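PDB 4BQH: Udp-n-acetylglucosamine pyrophosphorylase from Trypanosoma brucei, which probably catalyses the formation of UDP-N-acetylglucosamine and diphosphate from UTP and N-acetylglucosamine 1-phosphate, and here binds an allosteric inhibitor. Local coordinates for residues 117-122 against 236-241; 306-311 against 319-324; 330-335 against 400-405. All coordinates share one frame; numbering follows the deposited sequence.

Interaction 1 of 3, residues 117-122 against 236-241. With 9VU ((3S)-3-[2-(1,3-benzodioxol-5-yl)-2-oxidanylidene-ethyl]-4-bromanyl-5-methyl-3-oxidanyl-1H-indol-2-one), chain C.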
loop_
_atom_site.group_PDB
_atom_site.type_symbol
_atom_site.label_atom_id
_atom_site.label_comp_id
_atom_site.label_asym_id
_atom_site.label_seq_id
_atom_site.Cartn_x
_atom_site.Cartn_y
_atom_site.Cartn_z
ATOM N N LEU A 117 5.392 -0.567 -4.384
ATOM C CA LEU A 117 4.182 -0.563 -5.202
ATOM C C LEU A 117 3.155 0.306 -4.470
ATOM O O LEU A 117 2.713 -0.035 -3.356
ATOM C CB LEU A 117 3.683 -1.998 -5.385
ATOM C CG LEU A 117 2.540 -2.294 -6.365
ATOM C CD1 LEU A 117 2.385 -3.804 -6.533
ATOM C CD2 LEU A 117 1.228 -1.649 -5.911
ATOM N N ILE A 118 2.809 1.452 -5.057
ATOM C CA ILE A 118 1.789 2.320 -4.437
ATOM C C ILE A 118 0.408 1.969 -4.994
ATOM O O ILE A 118 0.196 2.004 -6.222
ATOM C CB ILE A 118 1.987 3.813 -4.800
ATOM C CG1 ILE A 118 3.358 4.324 -4.405
ATOM C CG2 ILE A 118 0.877 4.633 -4.126
ATOM C CD1 ILE A 118 3.591 5.791 -4.793
ATOM N N LEU A 119 -0.545 1.632 -4.116
ATOM C CA LEU A 119 -1.928 1.375 -4.560
ATOM C C LEU A 119 -2.585 2.731 -4.796
ATOM O O LEU A 119 -2.823 3.507 -3.835
ATOM C CB LEU A 119 -2.684 0.559 -3.494
ATOM C CG LEU A 119 -2.018 -0.749 -3.040
ATOM C CD1 LEU A 119 -2.671 -1.252 -1.760
ATOM C CD2 LEU A 119 -2.109 -1.812 -4.125
ATOM N N ALA A 120 -2.851 3.016 -6.069
ATOM C CA ALA A 120 -3.194 4.360 -6.517
ATOM C C ALA A 120 -4.448 4.427 -7.376
ATOM O O ALA A 120 -4.576 5.308 -8.239
ATOM C CB ALA A 120 -2.008 4.977 -7.249
ATOM N N GLY A 121 -5.383 3.514 -7.127
ATOM C CA GLY A 121 -6.586 3.433 -7.928
ATOM C C GLY A 121 -7.735 4.255 -7.383
ATOM O O GLY A 121 -8.717 4.478 -8.089
ATOM N N GLY A 122 -7.627 4.699 -6.129
ATOM C CA GLY A 122 -8.752 5.380 -5.472
ATOM C C GLY A 122 -8.746 6.882 -5.683
ATOM O O GLY A 122 -7.675 7.507 -5.832
ATOM N N GLY A 236 -11.521 -3.795 -7.276
ATOM C CA GLY A 236 -11.528 -5.159 -6.801
ATOM C C GLY A 236 -10.928 -5.370 -5.420
ATOM O O GLY A 236 -11.020 -6.469 -4.897
ATOM N N GLY A 237 -10.279 -4.352 -4.857
ATOM C CA GLY A 237 -9.494 -4.550 -3.607
ATOM C C GLY A 237 -8.042 -4.802 -3.987
ATOM O O GLY A 237 -7.734 -5.031 -5.160
ATOM N N ASN A 238 -7.149 -4.744 -3.007
ATOM C CA ASN A 238 -5.733 -4.788 -3.301
ATOM C C ASN A 238 -5.214 -6.109 -3.831
ATOM O O ASN A 238 -4.054 -6.184 -4.248
ATOM C CB ASN A 238 -4.862 -4.238 -2.135
ATOM C CG ASN A 238 -5.070 -4.969 -0.819
ATOM O OD1 ASN A 238 -5.348 -6.177 -0.793
ATOM N ND2 ASN A 238 -4.892 -4.244 0.304
ATOM N N GLY A 239 -6.056 -7.144 -3.810
ATOM C CA GLY A 239 -5.726 -8.397 -4.484
ATOM C C GLY A 239 -5.572 -8.188 -5.986
ATOM O O GLY A 239 -4.952 -9.003 -6.656
ATOM N N ALA A 240 -6.080 -7.057 -6.497
ATOM C CA ALA A 240 -5.870 -6.700 -7.927
ATOM C C ALA A 240 -4.399 -6.600 -8.367
ATOM O O ALA A 240 -4.117 -6.603 -9.580
ATOM C CB ALA A 240 -6.605 -5.396 -8.282
ATOM N N VAL A 241 -3.480 -6.487 -7.404
ATOM C CA VAL A 241 -2.056 -6.318 -7.717
ATOM C C VAL A 241 -1.547 -7.446 -8.590
ATOM O O VAL A 241 -0.747 -7.212 -9.489
ATOM C CB VAL A 241 -1.107 -6.166 -6.479
ATOM C CG1 VAL A 241 -1.397 -4.875 -5.728
ATOM C CG2 VAL A 241 -1.162 -7.360 -5.531
HETATM O OAN 9VU C . -9.859 -12.964 -14.370
HETATM C CAH 9VU C . -8.622 -12.916 -14.223
HETATM N NAG 9VU C . -7.758 -12.738 -15.227
HETATM C CAC 9VU C . -6.493 -12.773 -14.727
HETATM C CAB 9VU C . -5.333 -12.660 -15.382
HETATM C CAA 9VU C . -4.087 -12.746 -14.741
HETATM C CAF 9VU C . -4.082 -12.975 -13.360
HETATM C CAJ 9VU C . -2.833 -13.075 -12.659
HETATM C CAE 9VU C . -5.334 -13.089 -12.713
HETATM BR BRA 9VU C . -5.285 -13.332 -10.830
HETATM C CAD 9VU C . -6.517 -12.988 -13.382
HETATM C CAI 9VU C . -7.904 -13.090 -13.008
HETATM O OAL 9VU C . -8.192 -14.420 -12.567
HETATM C CAM 9VU C . -8.357 -12.185 -11.831
HETATM C CAO 9VU C . -8.332 -10.678 -12.162
HETATM O OAP 9VU C . -8.139 -10.346 -13.342
HETATM C CAQ 9VU C . -8.586 -9.754 -11.106
HETATM C CAV 9VU C . -8.543 -10.115 -9.758
HETATM C CAU 9VU C . -8.798 -9.228 -8.779
HETATM O OAY 9VU C . -8.784 -9.419 -7.428
HETATM C CAX 9VU C . -9.517 -8.275 -6.910
HETATM O OAW 9VU C . -9.274 -7.257 -7.889
HETATM C CAT 9VU C . -9.076 -7.953 -9.051
HETATM C CAS 9VU C . -9.119 -7.525 -10.324
HETATM C CAR 9VU C . -8.866 -8.407 -11.373
#

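Interaction 2 of 3, residues 306-311 against 319-324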
loop_
_atom_site.group_PDB
_atom_site.type_symbol
_atom_site.label_atom_id
_atom_site.label_comp_id
_atom_site.label_asym_id
_atom_site.label_seq_id
_atom_site.Cartn_x
_atom_site.Cartn_y
_atom_site.Cartn_z
ATOM N N VAL A 306 4.177 -9.134 6.935
ATOM C CA VAL A 306 3.111 -8.147 7.105
ATOM C C VAL A 306 3.414 -7.250 8.293
ATOM O O VAL A 306 3.953 -7.701 9.348
ATOM C CB VAL A 306 1.713 -8.790 7.279
ATOM C CG1 VAL A 306 1.387 -9.650 6.047
ATOM C CG2 VAL A 306 1.654 -9.633 8.551
ATOM N N LYS A 307 3.086 -5.971 8.130
ATOM C CA LYS A 307 3.096 -5.089 9.296
ATOM C C LYS A 307 1.723 -5.053 9.937
ATOM O O LYS A 307 0.705 -4.987 9.249
ATOM C CB LYS A 307 3.477 -3.659 8.913
ATOM C CG LYS A 307 4.975 -3.462 8.847
ATOM C CD LYS A 307 5.245 -1.983 8.569
ATOM C CE LYS A 307 6.739 -1.724 8.552
ATOM N NZ LYS A 307 7.033 -0.359 8.008
ATOM N N THR A 308 1.706 -5.060 11.258
ATOM C CA THR A 308 0.452 -5.087 12.023
ATOM C C THR A 308 0.610 -4.151 13.205
ATOM O O THR A 308 1.735 -3.804 13.566
ATOM C CB THR A 308 0.152 -6.499 12.547
ATOM O OG1 THR A 308 1.262 -6.971 13.330
ATOM C CG2 THR A 308 -0.049 -7.457 11.362
ATOM N N CYS A 309 -0.507 -3.751 13.802
ATOM C CA CYS A 309 -0.493 -2.891 14.991
ATOM C C CYS A 309 -1.415 -3.496 16.064
ATOM O O CYS A 309 -2.407 -4.140 15.720
ATOM C CB CYS A 309 -1.031 -1.494 14.617
ATOM S SG CYS A 309 0.078 -0.627 13.479
ATOM N N PRO A 310 -1.124 -3.256 17.355
ATOM C CA PRO A 310 -2.113 -3.621 18.371
ATOM C C PRO A 310 -3.472 -2.939 18.089
ATOM O O PRO A 310 -3.509 -1.810 17.577
ATOM C CB PRO A 310 -1.520 -3.069 19.684
ATOM C CG PRO A 310 -0.095 -2.716 19.389
ATOM C CD PRO A 310 0.039 -2.532 17.912
ATOM N N LYS A 311 -4.575 -3.595 18.416
ATOM C CA LYS A 311 -5.892 -2.959 18.279
ATOM C C LYS A 311 -6.028 -1.796 19.260
ATOM O O LYS A 311 -5.467 -1.841 20.348
ATOM C CB LYS A 311 -7.042 -3.954 18.503
ATOM C CG LYS A 311 -7.016 -5.128 17.522
ATOM C CD LYS A 311 -8.393 -5.488 16.991
ATOM C CE LYS A 311 -9.471 -5.552 18.054
ATOM N NZ LYS A 311 -10.821 -5.910 17.543
ATOM N N GLY A 319 -9.435 -5.784 10.545
ATOM C CA GLY A 319 -9.191 -7.214 10.434
ATOM C C GLY A 319 -7.974 -7.577 11.269
ATOM O O GLY A 319 -7.123 -6.733 11.503
ATOM N N VAL A 320 -7.917 -8.822 11.755
ATOM C CA VAL A 320 -6.747 -9.293 12.520
ATOM C C VAL A 320 -6.147 -10.521 11.876
ATOM O O VAL A 320 -6.856 -11.313 11.228
ATOM C CB VAL A 320 -7.044 -9.595 14.005
ATOM C CG1 VAL A 320 -7.475 -8.303 14.738
ATOM C CG2 VAL A 320 -8.122 -10.677 14.123
ATOM N N PHE A 321 -4.818 -10.642 11.999
ATOM C CA PHE A 321 -4.142 -11.820 11.443
ATOM C C PHE A 321 -4.341 -13.049 12.301
ATOM O O PHE A 321 -4.287 -12.986 13.550
ATOM C CB PHE A 321 -2.658 -11.564 11.228
ATOM C CG PHE A 321 -2.375 -10.860 9.939
ATOM C CD1 PHE A 321 -2.402 -9.485 9.887
ATOM C CD2 PHE A 321 -2.148 -11.581 8.761
ATOM C CE1 PHE A 321 -2.189 -8.818 8.686
ATOM C CE2 PHE A 321 -1.905 -10.925 7.556
ATOM C CZ PHE A 321 -1.949 -9.533 7.528
ATOM N N VAL A 322 -4.590 -14.166 11.619
ATOM C CA VAL A 322 -4.800 -15.460 12.282
ATOM C C VAL A 322 -4.114 -16.549 11.460
ATOM O O VAL A 322 -3.829 -16.361 10.276
ATOM C CB VAL A 322 -6.305 -15.813 12.396
ATOM C CG1 VAL A 322 -7.104 -14.670 13.028
ATOM C CG2 VAL A 322 -6.900 -16.148 11.035
ATOM N N ARG A 323 -3.877 -17.691 12.099
ATOM C CA ARG A 323 -3.448 -18.888 11.378
ATOM C C ARG A 323 -4.508 -19.966 11.582
ATOM O O ARG A 323 -4.901 -20.259 12.718
ATOM C CB ARG A 323 -2.097 -19.382 11.888
ATOM C CG ARG A 323 -1.456 -20.368 10.918
ATOM C CD ARG A 323 -0.148 -20.924 11.440
ATOM N NE ARG A 323 -0.369 -21.854 12.538
ATOM C CZ ARG A 323 0.605 -22.367 13.285
ATOM N NH1 ARG A 323 1.865 -22.026 13.050
ATOM N NH2 ARG A 323 0.314 -23.202 14.273
ATOM N N ALA A 324 -4.979 -20.538 10.487
ATOM C CA ALA A 324 -6.019 -21.569 10.550
ATOM C C ALA A 324 -5.547 -22.778 9.788
ATOM O O ALA A 324 -5.246 -22.688 8.596
ATOM C CB ALA A 324 -7.309 -21.043 9.961
#

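Interaction 3 of 3, residues 330-335 against 400-405. With 9VU ((3S)-3-[2-(1,3-benzodioxol-5-yl)-2-oxidanylidene-ethyl]-4-bromanyl-5-methyl-3-oxidanyl-1H-indol-2-one), chain C.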
loop_
_atom_site.group_PDB
_atom_site.type_symbol
_atom_site.label_atom_id
_atom_site.label_comp_id
_atom_site.label_asym_id
_atom_site.label_seq_id
_atom_site.Cartn_x
_atom_site.Cartn_y
_atom_site.Cartn_z
ATOM N N VAL A 330 -6.466 -13.225 7.262
ATOM C CA VAL A 330 -7.068 -12.156 8.077
ATOM C C VAL A 330 -8.534 -12.462 8.298
ATOM O O VAL A 330 -9.256 -12.861 7.354
ATOM C CB VAL A 330 -6.912 -10.771 7.409
ATOM C CG1 VAL A 330 -7.736 -9.685 8.124
ATOM C CG2 VAL A 330 -5.447 -10.364 7.357
ATOM N N VAL A 331 -8.980 -12.271 9.526
ATOM C CA VAL A 331 -10.408 -12.398 9.844
ATOM C C VAL A 331 -10.911 -10.992 10.082
ATOM O O VAL A 331 -10.422 -10.299 10.984
ATOM C CB VAL A 331 -10.656 -13.270 11.090
ATOM C CG1 VAL A 331 -12.114 -13.155 11.553
ATOM C CG2 VAL A 331 -10.307 -14.732 10.792
ATOM N N GLU A 332 -11.866 -10.575 9.252
ATOM C CA GLU A 332 -12.413 -9.217 9.290
ATOM C C GLU A 332 -13.343 -9.055 10.492
ATOM O O GLU A 332 -13.842 -10.044 11.034
ATOM C CB GLU A 332 -13.136 -8.893 7.959
ATOM C CG GLU A 332 -12.327 -9.200 6.687
ATOM C CD GLU A 332 -11.380 -8.084 6.233
ATOM O OE1 GLU A 332 -10.544 -7.594 7.032
ATOM O OE2 GLU A 332 -11.450 -7.704 5.040
ATOM N N TYR A 333 -13.572 -7.812 10.919
ATOM C CA TYR A 333 -14.340 -7.569 12.136
ATOM C C TYR A 333 -15.769 -8.139 12.070
ATOM O O TYR A 333 -16.296 -8.585 13.087
ATOM C CB TYR A 333 -14.383 -6.076 12.500
ATOM C CG TYR A 333 -14.986 -5.808 13.878
ATOM C CD1 TYR A 333 -14.245 -6.040 15.045
ATOM C CD2 TYR A 333 -16.300 -5.323 14.012
ATOM C CE1 TYR A 333 -14.788 -5.789 16.295
ATOM C CE2 TYR A 333 -16.854 -5.071 15.260
ATOM C CZ TYR A 333 -16.099 -5.311 16.395
ATOM O OH TYR A 333 -16.646 -5.055 17.631
ATOM N N THR A 334 -16.370 -8.125 10.880
ATOM C CA THR A 334 -17.745 -8.643 10.681
ATOM C C THR A 334 -17.845 -10.168 10.834
ATOM O O THR A 334 -18.935 -10.708 11.039
ATOM C CB THR A 334 -18.305 -8.253 9.295
ATOM O OG1 THR A 334 -17.343 -8.578 8.285
ATOM C CG2 THR A 334 -18.642 -6.755 9.236
ATOM N N GLU A 335 -16.705 -10.853 10.737
ATOM C CA GLU A 335 -16.655 -12.316 10.778
ATOM C C GLU A 335 -16.096 -12.907 12.072
ATOM O O GLU A 335 -16.020 -14.124 12.207
ATOM C CB GLU A 335 -15.849 -12.861 9.586
ATOM C CG GLU A 335 -16.623 -12.950 8.277
ATOM N N GLU A 400 -14.646 -8.902 -3.969
ATOM C CA GLU A 400 -13.334 -8.307 -3.686
ATOM C C GLU A 400 -12.331 -9.385 -3.316
ATOM O O GLU A 400 -12.699 -10.418 -2.767
ATOM C CB GLU A 400 -13.436 -7.268 -2.541
ATOM C CG GLU A 400 -14.219 -6.008 -2.939
ATOM C CD GLU A 400 -14.381 -4.987 -1.807
ATOM O OE1 GLU A 400 -14.170 -5.324 -0.623
ATOM O OE2 GLU A 400 -14.757 -3.828 -2.097
ATOM N N ALA A 401 -11.058 -9.139 -3.616
ATOM C CA ALA A 401 -10.012 -9.977 -3.051
ATOM C C ALA A 401 -8.859 -9.105 -2.583
ATOM O O ALA A 401 -8.637 -8.012 -3.111
ATOM C CB ALA A 401 -9.527 -11.032 -4.054
ATOM N N PHE A 402 -8.137 -9.595 -1.574
ATOM C CA PHE A 402 -7.061 -8.820 -0.929
ATOM C C PHE A 402 -5.762 -9.595 -0.949
ATOM O O PHE A 402 -5.775 -10.826 -1.112
ATOM C CB PHE A 402 -7.466 -8.503 0.516
ATOM C CG PHE A 402 -8.779 -7.827 0.584
ATOM C CD1 PHE A 402 -8.887 -6.485 0.214
ATOM C CD2 PHE A 402 -9.928 -8.549 0.869
ATOM C CE1 PHE A 402 -10.125 -5.868 0.185
ATOM C CE2 PHE A 402 -11.180 -7.921 0.866
ATOM C CZ PHE A 402 -11.272 -6.580 0.520
ATOM N N LEU A 403 -4.644 -8.888 -0.810
ATOM C CA LEU A 403 -3.356 -9.530 -0.761
ATOM C C LEU A 403 -3.399 -10.695 0.229
ATOM O O LEU A 403 -2.952 -11.796 -0.103
ATOM C CB LEU A 403 -2.262 -8.517 -0.394
ATOM C CG LEU A 403 -1.966 -7.636 -1.612
ATOM C CD1 LEU A 403 -1.657 -6.211 -1.222
ATOM C CD2 LEU A 403 -0.810 -8.256 -2.341
ATOM N N PHE A 404 -4.002 -10.479 1.398
ATOM C CA PHE A 404 -4.008 -11.525 2.441
ATOM C C PHE A 404 -4.730 -12.806 2.047
ATOM O O PHE A 404 -4.503 -13.841 2.649
ATOM C CB PHE A 404 -4.492 -11.028 3.828
ATOM C CG PHE A 404 -5.949 -10.599 3.881
ATOM C CD1 PHE A 404 -6.988 -11.544 3.822
ATOM C CD2 PHE A 404 -6.279 -9.244 4.025
ATOM C CE1 PHE A 404 -8.320 -11.151 3.860
ATOM C CE2 PHE A 404 -7.628 -8.853 4.092
ATOM C CZ PHE A 404 -8.639 -9.805 4.018
ATOM N N ASP A 405 -5.593 -12.750 1.039
ATOM C CA ASP A 405 -6.279 -13.975 0.605
ATOM C C ASP A 405 -5.287 -14.953 -0.018
ATOM O O ASP A 405 -5.564 -16.155 -0.109
ATOM C CB ASP A 405 -7.371 -13.627 -0.421
ATOM C CG ASP A 405 -8.593 -12.979 0.220
ATOM O OD1 ASP A 405 -9.127 -13.517 1.231
ATOM O OD2 ASP A 405 -9.064 -11.960 -0.320
HETATM O OAN 9VU C . -9.859 -12.964 -14.370
HETATM C CAH 9VU C . -8.622 -12.916 -14.223
HETATM N NAG 9VU C . -7.758 -12.738 -15.227
HETATM C CAC 9VU C . -6.493 -12.773 -14.727
HETATM C CAB 9VU C . -5.333 -12.660 -15.382
HETATM C CAA 9VU C . -4.087 -12.746 -14.741
HETATM C CAF 9VU C . -4.082 -12.975 -13.360
HETATM C CAJ 9VU C . -2.833 -13.075 -12.659
HETATM C CAE 9VU C . -5.334 -13.089 -12.713
HETATM BR BRA 9VU C . -5.285 -13.332 -10.830
HETATM C CAD 9VU C . -6.517 -12.988 -13.382
HETATM C CAI 9VU C . -7.904 -13.090 -13.008
HETATM O OAL 9VU C . -8.192 -14.420 -12.567
HETATM C CAM 9VU C . -8.357 -12.185 -11.831
HETATM C CAO 9VU C . -8.332 -10.678 -12.162
HETATM O OAP 9VU C . -8.139 -10.346 -13.342
HETATM C CAQ 9VU C . -8.586 -9.754 -11.106
HETATM C CAV 9VU C . -8.543 -10.115 -9.758
HETATM C CAU 9VU C . -8.798 -9.228 -8.779
HETATM O OAY 9VU C . -8.784 -9.419 -7.428
HETATM C CAX 9VU C . -9.517 -8.275 -6.910
HETATM O OAW 9VU C . -9.274 -7.257 -7.889
HETATM C CAT 9VU C . -9.076 -7.953 -9.051
HETATM C CAS 9VU C . -9.119 -7.525 -10.324
HETATM C CAR 9VU C . -8.866 -8.407 -11.373
#

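Interaction 1 of 3, residues 117-122 against 236-241
L119 and V241 meet through methyl groups: L119 CD2 lies 3.5 Å from V241 CG1, while L117 CD1 reaches the same CG1 at 4.0 Å. V241 thus offers one branch to two leucines from the same side of strand 114-119. L117 and L119 reach it with different first torsions, -171° putting L117 CG opposite its own backbone N and -54° putting L119 CG opposite its carbonyl carbon. The other branch of L119, CD1, touches N238 CB at 3.7 Å, so the asparagine contributes its aliphatic root here. Its amide turns elsewhere, OD1 accepting a hydrogen bond from the backbone N of L403.

Backbone bonds shape the turn that carries these groups: A240 N donates to G237 O (2.9 Å) and V241 N to N238 O (3.2 Å). Toward the inhibitor 9VU, the segment presents A240 CB, 3.3 Å from the ligand's dioxole oxygen OAW, and, just before the turn, G236 O, 3.1 Å from its CAX.

The strand leads into G121 and G122, probably the start of the glycine-rich nucleotide-binding loop known in this family. With no hydrogen bond across it, the contact relies on buried apolar packing to seat the inhibitor-lining turn against the central sheet.

Interaction 2 of 3, residues 306-311 against 319-324
F321 and V306 reach toward each other from opposite strands, and the valine settles over one face of the ring near CZ. V306 CG2 stands over that face, 3.9 Å from the ring centroid and only 15° off the normal, a CH-pi contact displaced toward the rim. The second branch, CG1, lies 3.7 Å from F321 CZ, so both methyls converge on the outer end of the ring. T308 comes at a slant: its CG2 is 3.4 Å from F321 CD1. The threonine's first torsion of 56° sets CG2 opposite the carbonyl carbon and sends OG1 to another side, where it is hydrogen-bonded to OE1 of Q427.

The ring bridges two sheets. V306 and T308 belong to strand 304-309 of the mixed central sheet, in line with the GT-A fold of the family, whereas F321 sits on strand 320-324, the middle strand of a small antiparallel sheet. F321 also packs against V330 of the neighbouring strand 327-331 and N356 of the central sheet.

Beyond the strand end, K311 and V320 cross at about a right angle, K311 CD lying 3.7 Å from V320 CG1. The lysine chain bends twice, and it is CD that crosses the valine before NZ goes on to a hydrogen bond with the carbonyl O of P314.

Interaction 3 of 3, residues 330-335 against 400-405
V330 covers the F404 ring almost centrally: its CB stands 3.5 Å from the ring centroid, 6° off the normal, in a CH-pi contact. The methyl CG2 slides toward the ring's root and lies 3.5 Å from F404 CG. On the opposite face the ring carries F402 CB, 3.6 Å above its plane and nearer the rim, so the phenyl group is sandwiched between the strand and its own segment. A first torsion of 66° places F404 CG between the backbone N and the carbonyl carbon, from where the ring projects into this slot.

E332 closes the outer edge. Bent at its second torsion, it brings OE2 to 3.7 Å from F404 CZ, close to the ring plane, with carboxylate and ring 79° apart. An anionic oxygen beside the partly positive ring hydrogens is probably a mildly favourable pairing. The same OE2 also nears F402, obliquely and more distantly.

The segment bearing both rings is held in shape by F402 N donating to D405 OD2 (2.8 Å, nearly straight), met on the anti side of the carboxylate, and by D405 N returning a bond to F402 O (2.9 Å). Just before it, A401 packs against the benzodioxole end of 9VU. With helical angles at L403 and F404 and its 402-to-405 backbone bond, this is a type I beta turn reinforced by a side chain-to-backbone bond, directly after the pocket residue A401.

In the fold
From the N terminus, interaction 1 comes first: strand 114-119 of the central sheet meets the turn before helix 241-246, closing a loop of over a hundred residues. Interaction 2 follows, a short connection in which the chain leaves the central sheet after strand 304-309 and enters the small antiparallel sheet as strand 320-324, after a short loop. Interaction 3 opens on the next strand, 327-331, and closes at the turn after strand 394-400. The three lie in series, neither nesting nor crossing. Interactions 2 and 3 join through the pairing of V320 with V331; interactions 1 and 3 join where 238-241 meets 401-403, beside 9VU. Together they connect the central sheet, the inhibitor pocket and the small antiparallel sheet.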